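Local coordinates for protein putative peptidase (PDB 3CE2) that probably acts as a zinc-dependent metallopeptidase of the M3B (oligopeptidase F) family that degrades small bioactive peptides, at residues Y328-A333 and V386-T391; D335-S340 and M438-S443; S342-E347 and N558-Y563; F548-L553 and F596-K601. All coordinates share one frame; numbering follows the deposited sequence.

All four contacts lie within the Peptidase family M3 range and join distant segments. Contacts 1 and 2 share helix 330-340, its beginning meeting segment 386-391 and its end meeting helix 431-447. The turn leading into helix 345-357 faces helix 559-567 in contact 3; helix 536-553, just before 559-567, packs on helix 590-607 in contact 4. Successive contacts, and contacts 2 and 4, touch, with centres about 14 to 15 Å apart; contacts 1 and 4 stay about 17 Å apart at their nearest atoms. Along the chain contacts 1, 2 and 3 cross, as do 3 and 4; 1 and 2 precede 4. The series ties mid-chain helices to later ones, contacts 1 and 2 beside the HExxH helix 394-416.

Contact 1: residues Y328-A333 and V386-T391; sequences YTFQEA and VLLNYT
Tyr390 lies against the first turn of helix 330-340, an aromatic and hydrogen-bonded contact between that helix start and segment 386-391. With CG anti to the backbone N (chi1 -174°), the Tyr390 ring extends to the residues just before the helix, where its OH donates to Tyr328 O at 2.8 Å. The hydroxyl comes from above the carbonyl plane, while Tyr328 O itself lies at the edge of the ring. Phe330 makes a T-shaped stack: its edge points at one face of Tyr390, with planes at 83° and centroids 5.5 Å apart. The same Phe330 edge meets Leu388, CE1 to CD2 at 3.6 Å, while Ala333 CB approaches Tyr390 CZ at 4.0 Å. A capping box fixes the helix start: Glu332 N donates to Thr329 OG1, and Thr329 N to Glu332 OE1. Beyond the pair, Lys364 makes a cation-pi contact with Phe330, and Lys370 bonds Leu388 O. Helix 394-416, which carries the zinc ligands His402 and His406, packs on Ala333 and Leu388 through Ile400 and touches Tyr390 through Asp396.

Contact 2: residues D335-S340 and M438-S443; sequences DLIYTS and MLLMDS
Ser340 and Ser443 face each other where the end of helix 330-340 crosses helix 431-447 almost perpendicularly (88°), the short axes passing 9.4 Å apart. Their CB atoms stand 3.9 Å from one another, but the two hydroxyls have different partners. Ser443 OG reaches across to Ser340 O at 2.7 Å, arriving in the carbonyl plane on a lone pair. Ser340 OG, set beside its own backbone N (chi1 -67°), instead turns back along its helix to Leu336 O, at 2.9 Å and from above that carbonyl plane. Leu440 flanks the serine through CD1, 3.8 Å from Ser340 CB, and the same methyl group meets Ile337 CD1 at 4.3 Å. Leu439 CG lies 3.5 Å from Ser340 O, the oxygen that Ser443 also meets. Helix 394-416 adjoins the apolar part, with Ile400 and Ala401 against Ile337. The chemistry is that of a pair of serines bordered by Leu439, Leu440 and Ile337: with Ser340 OG used inside its own helix, the crossing is bridged by Ser443 OG on the carbonyl at the helix's C-terminal end.

Contact 3: residues S342-E347 and N558-Y563; sequences SPLGTE and NALNSY
Leu560 presses its two methyl groups against the turn formed by Pro343, Leu344 and Gly345, and the whole contact is van der Waals, with no hydrogen bond between the two segments. Most of the touching is of methyl against backbone. CD2 comes 3.5 Å from Pro343 O and 3.9 Å from Leu344 C, and CD1 lies 4.0 Å from Leu344 O. The first torsion of Leu560 (chi1 -178°) places CG opposite the backbone N, which directs its branch from helix 559-567 toward the turn. Contacts between side chains are fewer: Leu344 CD2 approaches Tyr563 CD2 at 4.2 Å, meeting the ring obliquely, and Leu560 CD1 at 4.5 Å. Within the turn, Gly345 N donates to Ser342 O, closing the short 3-10 segment. Gly345 has a positive phi of 96°, a conformation suited to glycine, and Gly345 N lies 4.2 Å from Leu560 CD2. Around the pair, Leu344 also packs on Asn436 and Leu439 of helix 431-447, and the Tyr563 side chain is about 9 Å from that of the zinc ligand His406. The turn joining helices 330-340 and 345-357, with its 3-10 segment and positive-phi glycine, thus packs on helix 559-567 in the mainly helical M3 fold.

Contact 4: residues F548-L553 and F596-K601; sequences FLEKIL and FCFIEK
Phe598 enters the angle between Leu549, Glu550 and Leu553, and what surrounds its ring divides the contact into an inner apolar side and an outer polar one. On the inner side Leu549 and Phe598 are buried, and Leu549 CD2 meets the ring obliquely, 3.7 Å from Phe598 CE1. Leu553 stands at the margin, its CD1 at the ring edge, 4.2 Å from that same Phe598 CE1. A chi1 of -176° swings the Phe598 ring away from its own backbone N and across to helix 536-553. The outer side is close too where Glu550, bent at chi2, brings OE1 to the ring edge, 3.4 Å from Phe598 CD1, with its carboxylate plane steeply inclined to the ring at 71°; a negative oxygen near ring hydrogens is probably mildly favourable. It becomes loose only at Cys597 and Lys601: Glu550 OE2 lies 3.8 Å from CB of the exposed Cys597, and Lys601 NZ, of opposite charge, remains 6.7 Å from Glu550 OE1, too far for a salt bridge. No hydrogen bond links the two segments. The short helix axes lie 69° apart. Leu435 and Met438 of helix 431-447 cover Leu549, Ile599 faces helix 451-487 through Leu462 and Ile465, and Ile552 turns to Tyr563 on helix 559-567.

Contact 1: residues Y328-A333 and V386-T391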
loop_
_atom_site.group_PDB
_atom_site.type_symbol
_atom_site.label_atom_id
_atom_site.label_comp_id
_atom_site.label_asym_id
_atom_site.label_seq_id
_atom_site.Cartn_x
_atom_site.Cartn_y
_atom_site.Cartn_z
ATOM N N TYR A 328 -20.325 -18.574 -2.972
ATOM C CA TYR A 328 -19.307 -19.527 -3.389
ATOM C C TYR A 328 -18.793 -20.302 -2.192
ATOM O O TYR A 328 -18.444 -19.706 -1.172
ATOM C CB TYR A 328 -18.133 -18.782 -4.034
ATOM C CG TYR A 328 -18.479 -18.041 -5.318
ATOM C CD1 TYR A 328 -18.279 -18.649 -6.561
ATOM C CD2 TYR A 328 -18.996 -16.739 -5.299
ATOM C CE1 TYR A 328 -18.590 -17.999 -7.748
ATOM C CE2 TYR A 328 -19.315 -16.078 -6.492
ATOM C CZ TYR A 328 -19.103 -16.723 -7.714
ATOM O OH TYR A 328 -19.394 -16.116 -8.921
ATOM N N THR A 329 -18.734 -21.625 -2.298
ATOM C CA THR A 329 -18.002 -22.386 -1.293
ATOM C C THR A 329 -16.518 -22.052 -1.428
ATOM O O THR A 329 -16.088 -21.501 -2.440
ATOM C CB THR A 329 -18.149 -23.921 -1.462
ATOM O OG1 THR A 329 -17.683 -24.310 -2.761
ATOM C CG2 THR A 329 -19.580 -24.356 -1.279
ATOM N N PHE A 330 -15.726 -22.398 -0.425
ATOM C CA PHE A 330 -14.313 -22.195 -0.568
ATOM C C PHE A 330 -13.869 -22.894 -1.852
ATOM O O PHE A 330 -13.266 -22.278 -2.735
ATOM C CB PHE A 330 -13.536 -22.707 0.636
ATOM C CG PHE A 330 -12.138 -22.171 0.685
ATOM C CD1 PHE A 330 -11.900 -20.867 1.131
ATOM C CD2 PHE A 330 -11.072 -22.931 0.215
ATOM C CE1 PHE A 330 -10.631 -20.351 1.149
ATOM C CE2 PHE A 330 -9.803 -22.434 0.234
ATOM C CZ PHE A 330 -9.574 -21.131 0.701
ATOM N N GLN A 331 -14.208 -24.175 -1.958
ATOM C CA GLN A 331 -13.899 -24.957 -3.132
ATOM C C GLN A 331 -14.219 -24.172 -4.373
ATOM O O GLN A 331 -13.370 -24.029 -5.254
ATOM C CB GLN A 331 -14.683 -26.264 -3.147
ATOM C CG GLN A 331 -14.078 -27.310 -4.093
ATOM C CD GLN A 331 -12.542 -27.245 -4.125
ATOM O OE1 GLN A 331 -11.873 -27.395 -3.096
ATOM N NE2 GLN A 331 -11.986 -26.993 -5.305
ATOM N N GLU A 332 -15.435 -23.647 -4.450
ATOM C CA GLU A 332 -15.830 -22.930 -5.652
ATOM C C GLU A 332 -15.001 -21.690 -5.874
ATOM O O GLU A 332 -14.712 -21.341 -7.005
ATOM C CB GLU A 332 -17.300 -22.553 -5.615
ATOM C CG GLU A 332 -18.230 -23.622 -6.133
ATOM C CD GLU A 332 -19.585 -23.590 -5.434
ATOM O OE1 GLU A 332 -19.843 -22.646 -4.636
ATOM O OE2 GLU A 332 -20.387 -24.524 -5.680
ATOM N N ALA A 333 -14.620 -21.014 -4.797
ATOM C CA ALA A 333 -13.802 -19.813 -4.936
ATOM C C ALA A 333 -12.504 -20.199 -5.623
ATOM O O ALA A 333 -12.103 -19.590 -6.615
ATOM C CB ALA A 333 -13.532 -19.173 -3.582
ATOM N N VAL A 386 -1.835 -17.039 4.602
ATOM C CA VAL A 386 -2.930 -16.148 4.299
ATOM C C VAL A 386 -3.983 -16.279 5.374
ATOM O O VAL A 386 -4.557 -17.365 5.565
ATOM C CB VAL A 386 -3.592 -16.534 2.990
ATOM C CG1 VAL A 386 -4.735 -15.601 2.713
ATOM C CG2 VAL A 386 -2.594 -16.481 1.897
ATOM N N LEU A 387 -4.241 -15.177 6.068
ATOM C CA LEU A 387 -5.393 -15.109 6.944
ATOM C C LEU A 387 -6.641 -14.561 6.238
ATOM O O LEU A 387 -6.676 -13.421 5.776
ATOM C CB LEU A 387 -5.071 -14.284 8.175
ATOM C CG LEU A 387 -6.232 -14.289 9.173
ATOM C CD1 LEU A 387 -5.707 -14.297 10.614
ATOM C CD2 LEU A 387 -7.202 -13.125 8.892
ATOM N N LEU A 388 -7.664 -15.396 6.166
ATOM C CA LEU A 388 -8.954 -15.047 5.584
ATOM C C LEU A 388 -10.069 -15.058 6.652
ATOM O O LEU A 388 -9.925 -15.654 7.742
ATOM C CB LEU A 388 -9.306 -16.081 4.499
ATOM C CG LEU A 388 -9.204 -15.834 2.986
ATOM C CD1 LEU A 388 -7.995 -15.061 2.592
ATOM C CD2 LEU A 388 -9.248 -17.144 2.207
ATOM N N ASN A 389 -11.185 -14.407 6.335
ATOM C CA ASN A 389 -12.429 -14.574 7.086
ATOM C C ASN A 389 -13.531 -14.911 6.086
ATOM O O ASN A 389 -14.472 -14.142 5.868
ATOM C CB ASN A 389 -12.736 -13.320 7.899
ATOM C CG ASN A 389 -11.999 -13.312 9.231
ATOM O OD1 ASN A 389 -12.361 -14.048 10.161
ATOM N ND2 ASN A 389 -10.941 -12.498 9.324
ATOM N N TYR A 390 -13.374 -16.066 5.448
ATOM C CA TYR A 390 -14.086 -16.350 4.215
ATOM C C TYR A 390 -15.577 -16.450 4.469
ATOM O O TYR A 390 -15.991 -17.250 5.283
ATOM C CB TYR A 390 -13.553 -17.629 3.551
ATOM C CG TYR A 390 -14.197 -17.822 2.224
ATOM C CD1 TYR A 390 -13.777 -17.081 1.130
ATOM C CD2 TYR A 390 -15.289 -18.679 2.070
ATOM C CE1 TYR A 390 -14.411 -17.206 -0.110
ATOM C CE2 TYR A 390 -15.925 -18.816 0.842
ATOM C CZ TYR A 390 -15.486 -18.072 -0.249
ATOM O OH TYR A 390 -16.098 -18.191 -1.487
ATOM N N THR A 391 -16.384 -15.641 3.782
ATOM C CA THR A 391 -17.844 -15.655 4.025
ATOM C C THR A 391 -18.687 -16.107 2.824
ATOM O O THR A 391 -19.862 -16.415 2.983
ATOM C CB THR A 391 -18.409 -14.298 4.618
ATOM O OG1 THR A 391 -18.005 -13.177 3.813
ATOM C CG2 THR A 391 -17.927 -14.086 6.053
#

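Contact 2: residues D335-S340 and M438-S443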
loop_
_atom_site.group_PDB
_atom_site.type_symbol
_atom_site.label_atom_id
_atom_site.label_comp_id
_atom_site.label_asym_id
_atom_site.label_seq_id
_atom_site.Cartn_x
_atom_site.Cartn_y
_atom_site.Cartn_z
ATOM N N ASP A 335 -11.852 -22.864 -7.536
ATOM C CA ASP A 335 -12.047 -23.226 -8.937
ATOM C C ASP A 335 -12.120 -21.973 -9.789
ATOM O O ASP A 335 -11.638 -21.943 -10.928
ATOM C CB ASP A 335 -13.324 -24.047 -9.119
ATOM C CG ASP A 335 -13.255 -25.383 -8.416
ATOM O OD1 ASP A 335 -12.120 -25.818 -8.110
ATOM O OD2 ASP A 335 -14.329 -25.992 -8.166
ATOM N N LEU A 336 -12.733 -20.937 -9.226
ATOM C CA LEU A 336 -12.883 -19.668 -9.913
ATOM C C LEU A 336 -11.516 -18.994 -10.105
ATOM O O LEU A 336 -11.146 -18.623 -11.224
ATOM C CB LEU A 336 -13.841 -18.765 -9.136
ATOM C CG LEU A 336 -14.470 -17.621 -9.929
ATOM C CD1 LEU A 336 -15.045 -18.146 -11.247
ATOM C CD2 LEU A 336 -15.534 -16.926 -9.098
ATOM N N ILE A 337 -10.768 -18.854 -9.016
ATOM C CA ILE A 337 -9.434 -18.287 -9.089
ATOM C C ILE A 337 -8.642 -19.042 -10.150
ATOM O O ILE A 337 -8.077 -18.445 -11.072
ATOM C CB ILE A 337 -8.683 -18.426 -7.745
ATOM C CG1 ILE A 337 -9.314 -17.529 -6.684
ATOM C CG2 ILE A 337 -7.208 -18.084 -7.912
ATOM C CD1 ILE A 337 -9.508 -16.138 -7.166
ATOM N N TYR A 338 -8.633 -20.363 -10.016
ATOM C CA TYR A 338 -7.846 -21.231 -10.871
ATOM C C TYR A 338 -8.068 -20.970 -12.366
ATOM O O TYR A 338 -7.123 -20.876 -13.141
ATOM C CB TYR A 338 -8.132 -22.689 -10.521
ATOM C CG TYR A 338 -7.189 -23.658 -11.176
ATOM C CD1 TYR A 338 -5.956 -23.932 -10.616
ATOM C CD2 TYR A 338 -7.536 -24.305 -12.358
ATOM C CE1 TYR A 338 -5.086 -24.825 -11.208
ATOM C CE2 TYR A 338 -6.669 -25.195 -12.967
ATOM C CZ TYR A 338 -5.448 -25.452 -12.383
ATOM O OH TYR A 338 -4.575 -26.337 -12.978
ATOM N N THR A 339 -9.315 -20.840 -12.786
ATOM C CA THR A 339 -9.542 -20.560 -14.199
ATOM C C THR A 339 -9.329 -19.089 -14.527
ATOM O O THR A 339 -8.895 -18.753 -15.624
ATOM C CB THR A 339 -10.952 -21.003 -14.672
ATOM O OG1 THR A 339 -11.953 -20.383 -13.850
ATOM C CG2 THR A 339 -11.086 -22.535 -14.601
ATOM N N SER A 340 -9.642 -18.217 -13.574
ATOM C CA SER A 340 -9.532 -16.778 -13.809
ATOM C C SER A 340 -8.102 -16.278 -13.969
ATOM O O SER A 340 -7.848 -15.325 -14.707
ATOM C CB SER A 340 -10.204 -16.002 -12.688
ATOM O OG SER A 340 -11.600 -16.222 -12.704
ATOM N N MET A 438 -7.628 -7.486 -10.931
ATOM C CA MET A 438 -8.012 -7.052 -12.278
ATOM C C MET A 438 -8.195 -8.211 -13.242
ATOM O O MET A 438 -9.172 -8.275 -13.970
ATOM C CB MET A 438 -6.997 -6.041 -12.815
ATOM C CG MET A 438 -7.019 -4.715 -12.044
ATOM S SD MET A 438 -8.518 -3.764 -12.390
ATOM C CE MET A 438 -8.985 -3.201 -10.763
ATOM N N LEU A 439 -7.247 -9.131 -13.230
ATOM C CA LEU A 439 -7.333 -10.357 -13.996
ATOM C C LEU A 439 -8.623 -11.107 -13.695
ATOM O O LEU A 439 -9.307 -11.555 -14.603
ATOM C CB LEU A 439 -6.144 -11.241 -13.647
ATOM C CG LEU A 439 -5.887 -12.492 -14.491
ATOM C CD1 LEU A 439 -6.277 -12.314 -15.983
ATOM C CD2 LEU A 439 -4.419 -12.916 -14.326
ATOM N N LEU A 440 -8.941 -11.276 -12.417
ATOM C CA LEU A 440 -10.154 -11.997 -12.034
ATOM C C LEU A 440 -11.402 -11.376 -12.698
ATOM O O LEU A 440 -12.156 -12.067 -13.379
ATOM C CB LEU A 440 -10.281 -12.012 -10.519
ATOM C CG LEU A 440 -11.623 -12.408 -9.917
ATOM C CD1 LEU A 440 -11.794 -13.891 -9.961
ATOM C CD2 LEU A 440 -11.740 -11.921 -8.479
ATOM N N MET A 441 -11.610 -10.075 -12.503
ATOM C CA MET A 441 -12.671 -9.345 -13.195
ATOM C C MET A 441 -12.586 -9.471 -14.733
ATOM O O MET A 441 -13.577 -9.745 -15.401
ATOM C CB MET A 441 -12.682 -7.873 -12.777
ATOM C CG MET A 441 -13.292 -7.586 -11.412
ATOM S SD MET A 441 -12.936 -5.867 -10.924
ATOM C CE MET A 441 -13.181 -5.981 -9.153
ATOM N N ASP A 442 -11.412 -9.287 -15.300
ATOM C CA ASP A 442 -11.268 -9.492 -16.727
ATOM C C ASP A 442 -11.783 -10.847 -17.192
ATOM O O ASP A 442 -12.537 -10.934 -18.159
ATOM C CB ASP A 442 -9.822 -9.357 -17.153
ATOM C CG ASP A 442 -9.675 -9.383 -18.654
ATOM O OD1 ASP A 442 -10.061 -8.371 -19.266
ATOM O OD2 ASP A 442 -9.199 -10.403 -19.218
ATOM N N SER A 443 -11.360 -11.906 -16.515
ATOM C CA SER A 443 -11.750 -13.258 -16.884
ATOM C C SER A 443 -13.224 -13.517 -16.669
ATOM O O SER A 443 -13.837 -14.240 -17.453
ATOM C CB SER A 443 -10.954 -14.289 -16.096
ATOM O OG SER A 443 -9.594 -14.267 -16.473
#

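Contact 3: residues S342-E347 and N558-Y563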
loop_
_atom_site.group_PDB
_atom_site.type_symbol
_atom_site.label_atom_id
_atom_site.label_comp_id
_atom_site.label_asym_id
_atom_site.label_seq_id
_atom_site.Cartn_x
_atom_site.Cartn_y
_atom_site.Cartn_z
ATOM N N SER A 342 -5.615 -18.169 -15.081
ATOM C CA SER A 342 -4.861 -19.004 -16.039
ATOM C C SER A 342 -3.880 -18.265 -16.981
ATOM O O SER A 342 -2.843 -18.812 -17.352
ATOM C CB SER A 342 -5.766 -19.978 -16.830
ATOM O OG SER A 342 -6.715 -19.304 -17.637
ATOM N N PRO A 343 -4.190 -17.027 -17.380
ATOM C CA PRO A 343 -3.151 -16.357 -18.166
ATOM C C PRO A 343 -1.826 -16.173 -17.413
ATOM O O PRO A 343 -0.833 -15.784 -18.022
ATOM C CB PRO A 343 -3.771 -15.004 -18.491
ATOM C CG PRO A 343 -5.237 -15.240 -18.400
ATOM C CD PRO A 343 -5.401 -16.205 -17.254
ATOM N N LEU A 344 -1.794 -16.440 -16.110
ATOM C CA LEU A 344 -0.535 -16.351 -15.382
ATOM C C LEU A 344 0.241 -17.652 -15.496
ATOM O O LEU A 344 1.352 -17.788 -14.961
ATOM C CB LEU A 344 -0.774 -15.991 -13.928
ATOM C CG LEU A 344 -1.402 -14.619 -13.701
ATOM C CD1 LEU A 344 -1.451 -14.326 -12.234
ATOM C CD2 LEU A 344 -0.621 -13.549 -14.411
ATOM N N GLY A 345 -0.339 -18.610 -16.206
ATOM C CA GLY A 345 0.366 -19.843 -16.487
ATOM C C GLY A 345 0.060 -20.990 -15.548
ATOM O O GLY A 345 -0.235 -20.797 -14.365
ATOM N N THR A 346 0.141 -22.196 -16.098
ATOM C CA THR A 346 -0.085 -23.432 -15.364
ATOM C C THR A 346 0.654 -23.441 -14.033
ATOM O O THR A 346 0.098 -23.828 -13.005
ATOM C CB THR A 346 0.379 -24.646 -16.205
ATOM O OG1 THR A 346 -0.410 -24.703 -17.387
ATOM C CG2 THR A 346 0.198 -25.940 -15.452
ATOM N N GLU A 347 1.909 -23.015 -14.054
ATOM C CA GLU A 347 2.737 -23.155 -12.873
ATOM C C GLU A 347 2.301 -22.249 -11.741
ATOM O O GLU A 347 2.196 -22.708 -10.612
ATOM C CB GLU A 347 4.200 -22.931 -13.221
ATOM C CG GLU A 347 4.629 -23.737 -14.435
ATOM C CD GLU A 347 6.033 -24.281 -14.280
ATOM O OE1 GLU A 347 6.537 -24.286 -13.134
ATOM O OE2 GLU A 347 6.632 -24.703 -15.295
ATOM N N ASN A 558 7.433 -11.821 -24.535
ATOM C CA ASN A 558 7.260 -12.665 -23.370
ATOM C C ASN A 558 7.032 -11.781 -22.158
ATOM O O ASN A 558 7.929 -11.500 -21.370
ATOM C CB ASN A 558 8.330 -13.781 -23.214
ATOM C CG ASN A 558 9.759 -13.266 -23.230
ATOM O OD1 ASN A 558 10.582 -13.696 -22.429
ATOM N ND2 ASN A 558 10.065 -12.361 -24.142
ATOM N N ALA A 559 5.801 -11.301 -22.066
ATOM C CA ALA A 559 5.404 -10.395 -21.015
ATOM C C ALA A 559 5.204 -11.190 -19.746
ATOM O O ALA A 559 5.615 -10.767 -18.665
ATOM C CB ALA A 559 4.143 -9.710 -21.386
ATOM N N LEU A 560 4.583 -12.354 -19.891
ATOM C CA LEU A 560 4.425 -13.276 -18.784
ATOM C C LEU A 560 5.747 -13.660 -18.096
ATOM O O LEU A 560 5.847 -13.632 -16.857
ATOM C CB LEU A 560 3.695 -14.518 -19.254
ATOM C CG LEU A 560 3.465 -15.471 -18.098
ATOM C CD1 LEU A 560 2.930 -14.679 -16.899
ATOM C CD2 LEU A 560 2.493 -16.580 -18.534
ATOM N N ASN A 561 6.765 -14.016 -18.875
ATOM C CA ASN A 561 8.052 -14.320 -18.252
ATOM C C ASN A 561 8.549 -13.146 -17.477
ATOM O O ASN A 561 9.093 -13.284 -16.393
ATOM C CB ASN A 561 9.095 -14.736 -19.277
ATOM C CG ASN A 561 8.836 -16.120 -19.798
ATOM O OD1 ASN A 561 8.805 -17.080 -19.030
ATOM N ND2 ASN A 561 8.592 -16.230 -21.101
ATOM N N SER A 562 8.335 -11.980 -18.045
ATOM C CA SER A 562 8.752 -10.748 -17.428
ATOM C C SER A 562 8.048 -10.471 -16.095
ATOM O O SER A 562 8.692 -10.093 -15.100
ATOM C CB SER A 562 8.578 -9.606 -18.414
ATOM O OG SER A 562 9.720 -9.550 -19.262
ATOM N N TYR A 563 6.737 -10.679 -16.062
ATOM C CA TYR A 563 6.015 -10.439 -14.835
ATOM C C TYR A 563 6.542 -11.420 -13.805
ATOM O O TYR A 563 6.832 -11.044 -12.670
ATOM C CB TYR A 563 4.520 -10.604 -15.032
ATOM C CG TYR A 563 3.714 -10.410 -13.767
ATOM C CD1 TYR A 563 3.778 -9.229 -13.055
ATOM C CD2 TYR A 563 2.860 -11.399 -13.305
ATOM C CE1 TYR A 563 3.058 -9.054 -11.911
ATOM C CE2 TYR A 563 2.108 -11.213 -12.158
ATOM C CZ TYR A 563 2.216 -10.041 -11.476
ATOM O OH TYR A 563 1.483 -9.855 -10.331
#

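Contact 4: residues F548-L553 and F596-K601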
loop_
_atom_site.group_PDB
_atom_site.type_symbol
_atom_site.label_atom_id
_atom_site.label_comp_id
_atom_site.label_asym_id
_atom_site.label_seq_id
_atom_site.Cartn_x
_atom_site.Cartn_y
_atom_site.Cartn_z
ATOM N N PHE A 548 1.578 -4.563 -17.034
ATOM C CA PHE A 548 1.905 -5.991 -17.020
ATOM C C PHE A 548 0.748 -6.830 -17.496
ATOM O O PHE A 548 0.899 -7.715 -18.337
ATOM C CB PHE A 548 2.239 -6.410 -15.611
ATOM C CG PHE A 548 3.670 -6.237 -15.260
ATOM C CD1 PHE A 548 4.660 -6.732 -16.094
ATOM C CD2 PHE A 548 4.033 -5.629 -14.084
ATOM C CE1 PHE A 548 5.986 -6.594 -15.762
ATOM C CE2 PHE A 548 5.350 -5.493 -13.739
ATOM C CZ PHE A 548 6.326 -5.961 -14.576
ATOM N N LEU A 549 -0.424 -6.535 -16.969
ATOM C CA LEU A 549 -1.617 -7.315 -17.310
ATOM C C LEU A 549 -2.004 -7.217 -18.793
ATOM O O LEU A 549 -2.299 -8.228 -19.443
ATOM C CB LEU A 549 -2.793 -6.917 -16.402
ATOM C CG LEU A 549 -4.074 -7.677 -16.688
ATOM C CD1 LEU A 549 -3.848 -9.184 -16.606
ATOM C CD2 LEU A 549 -5.183 -7.224 -15.752
ATOM N N GLU A 550 -1.997 -5.999 -19.328
ATOM C CA GLU A 550 -2.366 -5.777 -20.724
ATOM C C GLU A 550 -1.440 -6.555 -21.670
ATOM O O GLU A 550 -1.906 -7.235 -22.581
ATOM C CB GLU A 550 -2.337 -4.285 -21.037
ATOM C CG GLU A 550 -2.680 -3.916 -22.486
ATOM C CD GLU A 550 -4.177 -3.931 -22.776
ATOM O OE1 GLU A 550 -4.963 -4.454 -21.944
ATOM O OE2 GLU A 550 -4.563 -3.409 -23.843
ATOM N N LYS A 551 -0.134 -6.478 -21.432
ATOM C CA LYS A 551 0.821 -7.245 -22.205
ATOM C C LYS A 551 0.515 -8.735 -22.126
ATOM O O LYS A 551 0.611 -9.447 -23.124
ATOM C CB LYS A 551 2.245 -6.981 -21.723
ATOM C CG LYS A 551 2.735 -5.567 -21.971
ATOM C CD LYS A 551 4.179 -5.336 -21.467
ATOM C CE LYS A 551 4.737 -4.069 -22.119
ATOM N NZ LYS A 551 5.698 -3.313 -21.269
ATOM N N ILE A 552 0.133 -9.209 -20.943
ATOM C CA ILE A 552 -0.102 -10.629 -20.774
ATOM C C ILE A 552 -1.366 -11.037 -21.510
ATOM O O ILE A 552 -1.399 -12.082 -22.149
ATOM C CB ILE A 552 -0.183 -11.027 -19.282
ATOM C CG1 ILE A 552 1.213 -11.072 -18.677
ATOM C CG2 ILE A 552 -0.885 -12.393 -19.105
ATOM C CD1 ILE A 552 1.222 -10.824 -17.183
ATOM N N LEU A 553 -2.420 -10.231 -21.429
ATOM C CA LEU A 553 -3.660 -10.612 -22.131
ATOM C C LEU A 553 -3.555 -10.535 -23.669
ATOM O O LEU A 553 -4.404 -11.043 -24.378
ATOM C CB LEU A 553 -4.860 -9.814 -21.631
ATOM C CG LEU A 553 -5.195 -9.997 -20.153
ATOM C CD1 LEU A 553 -6.093 -8.847 -19.616
ATOM C CD2 LEU A 553 -5.817 -11.377 -19.909
ATOM N N PHE A 596 -3.571 3.005 -19.869
ATOM C CA PHE A 596 -4.685 3.712 -20.488
ATOM C C PHE A 596 -5.408 2.878 -21.550
ATOM O O PHE A 596 -6.639 2.927 -21.674
ATOM C CB PHE A 596 -4.207 5.031 -21.075
ATOM C CG PHE A 596 -3.902 6.071 -20.044
ATOM C CD1 PHE A 596 -4.558 6.076 -18.836
ATOM C CD2 PHE A 596 -3.002 7.080 -20.305
ATOM C CE1 PHE A 596 -4.300 7.045 -17.890
ATOM C CE2 PHE A 596 -2.738 8.055 -19.363
ATOM C CZ PHE A 596 -3.396 8.027 -18.144
ATOM N N CYS A 597 -4.645 2.093 -22.296
ATOM C CA CYS A 597 -5.246 1.170 -23.257
ATOM C C CYS A 597 -6.245 0.239 -22.612
ATOM O O CYS A 597 -7.368 0.076 -23.080
ATOM C CB CYS A 597 -4.167 0.349 -23.958
ATOM S SG CYS A 597 -3.265 1.327 -25.174
ATOM N N PHE A 598 -5.814 -0.392 -21.537
ATOM C CA PHE A 598 -6.666 -1.281 -20.785
ATOM C C PHE A 598 -7.948 -0.571 -20.350
ATOM O O PHE A 598 -9.043 -1.116 -20.457
ATOM C CB PHE A 598 -5.902 -1.770 -19.558
ATOM C CG PHE A 598 -6.646 -2.777 -18.747
ATOM C CD1 PHE A 598 -6.367 -4.136 -18.886
ATOM C CD2 PHE A 598 -7.617 -2.375 -17.844
ATOM C CE1 PHE A 598 -7.049 -5.072 -18.136
ATOM C CE2 PHE A 598 -8.313 -3.312 -17.091
ATOM C CZ PHE A 598 -8.034 -4.662 -17.238
ATOM N N ILE A 599 -7.808 0.652 -19.860
ATOM C CA ILE A 599 -8.952 1.366 -19.338
ATOM C C ILE A 599 -9.901 1.713 -20.479
ATOM O O ILE A 599 -11.111 1.489 -20.382
ATOM C CB ILE A 599 -8.488 2.604 -18.573
ATOM C CG1 ILE A 599 -7.678 2.161 -17.355
ATOM C CG2 ILE A 599 -9.642 3.446 -18.131
ATOM C CD1 ILE A 599 -6.746 3.201 -16.865
ATOM N N GLU A 600 -9.342 2.218 -21.575
ATOM C CA GLU A 600 -10.127 2.583 -22.739
ATOM C C GLU A 600 -10.944 1.413 -23.216
ATOM O O GLU A 600 -12.130 1.552 -23.545
ATOM C CB GLU A 600 -9.201 3.021 -23.855
ATOM C CG GLU A 600 -9.897 3.459 -25.115
ATOM C CD GLU A 600 -10.475 4.848 -25.001
ATOM O OE1 GLU A 600 -9.705 5.788 -24.693
ATOM O OE2 GLU A 600 -11.700 4.994 -25.227
ATOM N N LYS A 601 -10.323 0.241 -23.240
ATOM C CA LYS A 601 -11.028 -0.918 -23.732
ATOM C C LYS A 601 -12.238 -1.196 -22.866
ATOM O O LYS A 601 -13.307 -1.539 -23.366
ATOM C CB LYS A 601 -10.128 -2.135 -23.755
ATOM C CG LYS A 601 -10.731 -3.252 -24.522
ATOM C CD LYS A 601 -10.101 -4.569 -24.174
ATOM C CE LYS A 601 -10.944 -5.688 -24.774
ATOM N NZ LYS A 601 -10.863 -6.947 -24.002
#